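Local coordinates for SUMO-1 cysteine protease S273R (African swine fever virus pig/Kenya/KEN-50/1950, PDB 6LJ9), which is a cysteine protease that probably matures the viral pp220 and pp62 polyproteins into core-shell proteins and blunts host innate immune signalling, at residues 3-16 and 238-251. Residues are numbered along the deposited sequence; the frame is centred on the assembly and turned at random.
Sequences ILEKITSSPSECAE and FYIRARLDNVSYTH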
loop_
_atom_site.group_PDB
_atom_site.type_symbol
_atom_site.label_atom_id
_atom_site.label_comp_id
_atom_site.label_asym_id
_atom_site.label_seq_id
_atom_site.Cartn_x
_atom_site.Cartn_y
_atom_site.Cartn_z
ATOM N N ILE B 3 -19.575 9.637 4.439
ATOM C CA ILE B 3 -18.153 9.604 4.122
ATOM C C ILE B 3 -17.366 8.817 5.160
ATOM O O ILE B 3 -16.276 8.316 4.861
ATOM C CB ILE B 3 -17.618 11.040 3.987
ATOM C CG1 ILE B 3 -18.617 11.892 3.203
ATOM C CG2 ILE B 3 -16.264 11.049 3.291
ATOM C CD1 ILE B 3 -18.564 13.359 3.542
ATOM N N LEU B 4 -17.892 8.691 6.381
ATOM C CA LEU B 4 -17.238 7.851 7.378
ATOM C C LEU B 4 -17.278 6.383 6.975
ATOM O O LEU B 4 -16.376 5.617 7.336
ATOM C CB LEU B 4 -17.889 8.054 8.746
ATOM C CG LEU B 4 -17.076 7.603 9.961
ATOM C CD1 LEU B 4 -15.747 8.338 10.006
ATOM C CD2 LEU B 4 -17.857 7.825 11.246
ATOM N N GLU B 5 -18.307 5.975 6.227
ATOM C CA GLU B 5 -18.349 4.625 5.680
ATOM C C GLU B 5 -17.330 4.422 4.566
ATOM O O GLU B 5 -16.947 3.279 4.295
ATOM C CB GLU B 5 -19.749 4.308 5.151
ATOM C CG GLU B 5 -20.851 4.337 6.196
ATOM C CD GLU B 5 -22.200 3.952 5.618
ATOM O OE1 GLU B 5 -22.248 3.544 4.437
ATOM O OE2 GLU B 5 -23.211 4.057 6.341
ATOM N N LYS B 6 -16.886 5.501 3.918
ATOM C CA LYS B 6 -15.946 5.371 2.808
ATOM C C LYS B 6 -14.602 4.826 3.279
ATOM O O LYS B 6 -14.073 3.868 2.703
ATOM C CB LYS B 6 -15.758 6.720 2.113
ATOM C CG LYS B 6 -16.742 7.006 0.995
ATOM C CD LYS B 6 -16.337 8.263 0.238
ATOM C CE LYS B 6 -17.124 8.416 -1.052
ATOM N NZ LYS B 6 -16.644 9.578 -1.851
ATOM N N ILE B 7 -14.031 5.430 4.322
ATOM C CA ILE B 7 -12.694 5.070 4.785
ATOM C C ILE B 7 -12.724 3.690 5.430
ATOM O O ILE B 7 -13.797 3.124 5.669
ATOM C CB ILE B 7 -12.134 6.129 5.754
ATOM C CG1 ILE B 7 -12.927 6.142 7.063
ATOM C CG2 ILE B 7 -12.154 7.505 5.100
ATOM C CD1 ILE B 7 -12.462 7.200 8.042
ATOM N N THR B 8 -11.544 3.143 5.721
ATOM C CA THR B 8 -11.398 1.748 6.113
ATOM C C THR B 8 -11.317 1.544 7.623
ATOM O O THR B 8 -11.077 0.416 8.070
ATOM C CB THR B 8 -10.158 1.146 5.446
ATOM O OG1 THR B 8 -8.987 1.842 5.889
ATOM C CG2 THR B 8 -10.262 1.258 3.931
ATOM N N SER B 9 -11.512 2.592 8.417
ATOM C CA SER B 9 -11.432 2.467 9.864
ATOM C C SER B 9 -12.774 2.029 10.448
ATOM O O SER B 9 -13.789 1.940 9.755
ATOM C CB SER B 9 -10.983 3.782 10.495
ATOM O OG SER B 9 -11.854 4.838 10.137
ATOM N N SER B 10 -12.766 1.762 11.749
ATOM C CA SER B 10 -13.933 1.244 12.445
ATOM C C SER B 10 -13.882 1.727 13.884
ATOM O O SER B 10 -12.825 2.157 14.363
ATOM C CB SER B 10 -13.981 -0.289 12.386
ATOM O OG SER B 10 -13.023 -0.866 13.258
ATOM N N PRO B 11 -15.011 1.686 14.600
ATOM C CA PRO B 11 -15.010 2.101 16.011
ATOM C C PRO B 11 -14.273 1.153 16.946
ATOM O O PRO B 11 -14.243 1.413 18.155
ATOM C CB PRO B 11 -16.507 2.154 16.362
ATOM C CG PRO B 11 -17.208 2.262 15.048
ATOM C CD PRO B 11 -16.376 1.474 14.093
ATOM N N SER B 12 -13.690 0.066 16.445
ATOM C CA SER B 12 -12.959 -0.852 17.309
ATOM C C SER B 12 -11.746 -0.160 17.918
ATOM O O SER B 12 -11.110 0.686 17.285
ATOM C CB SER B 12 -12.521 -2.087 16.520
ATOM O OG SER B 12 -11.646 -2.901 17.283
ATOM N N GLU B 13 -11.432 -0.515 19.163
ATOM C CA GLU B 13 -10.286 0.059 19.852
ATOM C C GLU B 13 -9.002 -0.728 19.627
ATOM O O GLU B 13 -7.943 -0.303 20.102
ATOM C CB GLU B 13 -10.564 0.173 21.355
ATOM C CG GLU B 13 -10.616 -1.155 22.090
ATOM C CD GLU B 13 -10.578 -0.985 23.597
ATOM O OE1 GLU B 13 -10.492 0.172 24.062
ATOM O OE2 GLU B 13 -10.628 -2.005 24.316
ATOM N N CYS B 14 -9.064 -1.859 18.928
ATOM C CA CYS B 14 -7.850 -2.577 18.581
ATOM C C CYS B 14 -7.051 -1.788 17.549
ATOM O O CYS B 14 -7.584 -0.941 16.828
ATOM C CB CYS B 14 -8.171 -3.966 18.024
ATOM S SG CYS B 14 -9.277 -4.999 19.016
ATOM N N ALA B 15 -5.751 -2.071 17.488
ATOM C CA ALA B 15 -4.911 -1.441 16.481
ATOM C C ALA B 15 -5.364 -1.857 15.085
ATOM O O ALA B 15 -5.867 -2.966 14.875
ATOM C CB ALA B 15 -3.442 -1.808 16.696
ATOM N N GLU B 16 -5.184 -0.947 14.125
ATOM C CA GLU B 16 -5.700 -1.170 12.777
ATOM C C GLU B 16 -5.042 -2.373 12.110
ATOM O O GLU B 16 -5.697 -3.104 11.358
ATOM C CB GLU B 16 -5.506 0.088 11.931
ATOM C CG GLU B 16 -6.111 1.345 12.532
ATOM C CD GLU B 16 -7.317 1.844 11.758
ATOM O OE1 GLU B 16 -7.569 1.329 10.649
ATOM O OE2 GLU B 16 -8.012 2.753 12.261
ATOM N N PHE B 238 -8.957 13.250 9.991
ATOM C CA PHE B 238 -9.835 12.574 9.042
ATOM C C PHE B 238 -9.431 12.871 7.603
ATOM O O PHE B 238 -9.549 12.004 6.730
ATOM C CB PHE B 238 -11.289 12.982 9.280
ATOM C CG PHE B 238 -12.256 12.387 8.294
ATOM C CD1 PHE B 238 -12.742 11.103 8.472
ATOM C CD2 PHE B 238 -12.684 13.113 7.193
ATOM C CE1 PHE B 238 -13.633 10.551 7.568
ATOM C CE2 PHE B 238 -13.574 12.566 6.287
ATOM C CZ PHE B 238 -14.049 11.284 6.475
ATOM N N TYR B 239 -8.968 14.094 7.337
ATOM C CA TYR B 239 -8.515 14.435 5.992
ATOM C C TYR B 239 -7.354 13.547 5.569
ATOM O O TYR B 239 -7.341 13.009 4.457
ATOM C CB TYR B 239 -8.119 15.911 5.931
ATOM C CG TYR B 239 -7.685 16.377 4.557
ATOM C CD1 TYR B 239 -8.624 16.745 3.602
ATOM C CD2 TYR B 239 -6.340 16.457 4.218
ATOM C CE1 TYR B 239 -8.236 17.174 2.346
ATOM C CE2 TYR B 239 -5.942 16.885 2.964
ATOM C CZ TYR B 239 -6.895 17.243 2.033
ATOM O OH TYR B 239 -6.507 17.669 0.784
ATOM N N ILE B 240 -6.369 13.375 6.454
ATOM C CA ILE B 240 -5.221 12.530 6.138
ATOM C C ILE B 240 -5.665 11.089 5.917
ATOM O O ILE B 240 -5.225 10.425 4.971
ATOM C CB ILE B 240 -4.159 12.630 7.249
ATOM C CG1 ILE B 240 -3.585 14.048 7.312
ATOM C CG2 ILE B 240 -3.061 11.597 7.032
ATOM C CD1 ILE B 240 -2.527 14.239 8.381
ATOM N N ARG B 241 -6.552 10.587 6.779
ATOM C CA ARG B 241 -7.001 9.203 6.652
ATOM C C ARG B 241 -7.822 9.000 5.384
ATOM O O ARG B 241 -7.679 7.976 4.703
ATOM C CB ARG B 241 -7.806 8.794 7.884
ATOM C CG ARG B 241 -8.289 7.352 7.855
ATOM C CD ARG B 241 -7.130 6.392 7.641
ATOM N NE ARG B 241 -7.568 5.002 7.573
ATOM C CZ ARG B 241 -7.567 4.168 8.608
ATOM N NH1 ARG B 241 -7.148 4.582 9.796
ATOM N NH2 ARG B 241 -7.983 2.918 8.454
ATOM N N ALA B 242 -8.686 9.961 5.048
ATOM C CA ALA B 242 -9.482 9.843 3.831
ATOM C C ALA B 242 -8.601 9.875 2.587
ATOM O O ALA B 242 -8.831 9.115 1.639
ATOM C CB ALA B 242 -10.530 10.952 3.775
ATOM N N ARG B 243 -7.589 10.748 2.569
ATOM C CA ARG B 243 -6.673 10.783 1.434
ATOM C C ARG B 243 -5.857 9.499 1.350
ATOM O O ARG B 243 -5.536 9.027 0.252
ATOM C CB ARG B 243 -5.747 11.996 1.533
ATOM C CG ARG B 243 -6.462 13.338 1.541
ATOM C CD ARG B 243 -7.005 13.712 0.173
ATOM N NE ARG B 243 -5.939 13.962 -0.793
ATOM C CZ ARG B 243 -5.606 13.126 -1.771
ATOM N NH1 ARG B 243 -6.260 11.983 -1.918
ATOM N NH2 ARG B 243 -4.622 13.434 -2.604
ATOM N N LEU B 244 -5.510 8.920 2.505
ATOM C CA LEU B 244 -4.796 7.647 2.513
ATOM C C LEU B 244 -5.652 6.532 1.929
ATOM O O LEU B 244 -5.145 5.658 1.216
ATOM C CB LEU B 244 -4.357 7.299 3.935
ATOM C CG LEU B 244 -3.127 8.026 4.484
ATOM C CD1 LEU B 244 -2.895 7.660 5.942
ATOM C CD2 LEU B 244 -1.897 7.701 3.649
ATOM N N ASP B 245 -6.954 6.542 2.221
ATOM C CA ASP B 245 -7.894 5.603 1.626
ATOM C C ASP B 245 -8.410 6.070 0.271
ATOM O O ASP B 245 -9.444 5.574 -0.194
ATOM C CB ASP B 245 -9.063 5.344 2.576
ATOM C CG ASP B 245 -8.661 4.509 3.771
ATOM O OD1 ASP B 245 -7.657 3.771 3.667
ATOM O OD2 ASP B 245 -9.344 4.590 4.812
ATOM N N ASN B 246 -7.714 7.019 -0.359
ATOM C CA ASN B 246 -7.958 7.422 -1.741
ATOM C C ASN B 246 -9.293 8.137 -1.920
ATOM O O ASN B 246 -9.952 7.985 -2.950
ATOM C CB ASN B 246 -7.860 6.225 -2.695
ATOM C CG ASN B 246 -6.424 5.831 -2.984
ATOM O OD1 ASN B 246 -5.771 6.416 -3.850
ATOM N ND2 ASN B 246 -5.921 4.840 -2.256
ATOM N N VAL B 247 -9.706 8.918 -0.926
ATOM C CA VAL B 247 -10.785 9.881 -1.117
ATOM C C VAL B 247 -10.168 11.153 -1.688
ATOM O O VAL B 247 -9.283 11.755 -1.070
ATOM C CB VAL B 247 -11.528 10.164 0.197
ATOM C CG1 VAL B 247 -12.562 11.268 -0.002
ATOM C CG2 VAL B 247 -12.194 8.897 0.714
ATOM N N SER B 248 -10.622 11.554 -2.872
ATOM C CA SER B 248 -10.033 12.703 -3.547
ATOM C C SER B 248 -10.240 13.976 -2.735
ATOM O O SER B 248 -11.214 14.117 -1.992
ATOM C CB SER B 248 -10.638 12.869 -4.943
ATOM O OG SER B 248 -10.098 14.003 -5.601
ATOM N N TYR B 249 -9.296 14.912 -2.878
ATOM C CA TYR B 249 -9.420 16.202 -2.207
ATOM C C TYR B 249 -10.609 17.001 -2.721
ATOM O O TYR B 249 -11.101 17.886 -2.011
ATOM C CB TYR B 249 -8.131 17.015 -2.370
ATOM C CG TYR B 249 -7.698 17.243 -3.807
ATOM C CD1 TYR B 249 -8.384 18.128 -4.633
ATOM C CD2 TYR B 249 -6.593 16.588 -4.329
ATOM C CE1 TYR B 249 -7.989 18.342 -5.938
ATOM C CE2 TYR B 249 -6.191 16.797 -5.635
ATOM C CZ TYR B 249 -6.892 17.674 -6.434
ATOM O OH TYR B 249 -6.492 17.882 -7.734
ATOM N N THR B 250 -11.071 16.712 -3.941
ATOM C CA THR B 250 -12.233 17.397 -4.496
ATOM C C THR B 250 -13.491 17.165 -3.671
ATOM O O THR B 250 -14.403 17.996 -3.715
ATOM C CB THR B 250 -12.479 16.943 -5.938
ATOM O OG1 THR B 250 -12.968 15.594 -5.934
ATOM C CG2 THR B 250 -11.191 17.003 -6.754
ATOM N N HIS B 251 -13.568 16.051 -2.936
ATOM C CA HIS B 251 -14.707 15.826 -2.048
ATOM C C HIS B 251 -14.722 16.841 -0.915
ATOM O O HIS B 251 -15.786 17.344 -0.536
ATOM C CB HIS B 251 -14.671 14.404 -1.485
ATOM C CG HIS B 251 -15.959 13.963 -0.858
ATOM N ND1 HIS B 251 -16.812 13.067 -1.465
ATOM C CD2 HIS B 251 -16.534 14.288 0.324
ATOM C CE1 HIS B 251 -17.859 12.861 -0.685
ATOM N NE2 HIS B 251 -17.715 13.592 0.405
#
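I7 and D245 bring the backbones closest, CA to CA 5.8 Å, where the chain leaves a short N-terminal helical turn (3-6) and passes the C-terminal end of helix 232-244. That helix starts at the inferred nucleophile C232 in the Ulp1-like catalytic domain and stops in a Schellman motif, with N246 at positive phi and V247 N hydrogen-bonded to A242 O. On the apolar side, I7 CD1 lies 3.6 Å from F238 CE1 while its CG2 rests on A242; I3 CG2 meets the F238 ring at its edge, and F265 of helix 259-269 packs against L4 and I7. Just beyond, D245 OD2 takes two hydrogen bonds from T8, both from the same face of the carboxylate: one from N (2.8 Å), one from OG1 (3.0 Å). Y104 OH is hydrogen-bonded to the other oxygen, OD1. R241 NE adds a weak bond to D245 OD2 (3.3 Å), joining E16, R241 and D245 in a salt-bridge network. R241 CG stands anti to the backbone N (chi1 -179°) and the chain bends at chi2, bringing the guanidinium end-on to E16, whose carboxylate plane is turned 64° from it. R241 NH1 holds E16 OE2 (3.2 Å); R241 NH2 reaches E16 OE1 at 2.7 Å and also gives T8 OG1 a nearly straight bond (175°), while S9 CB sits over one guanidinium face.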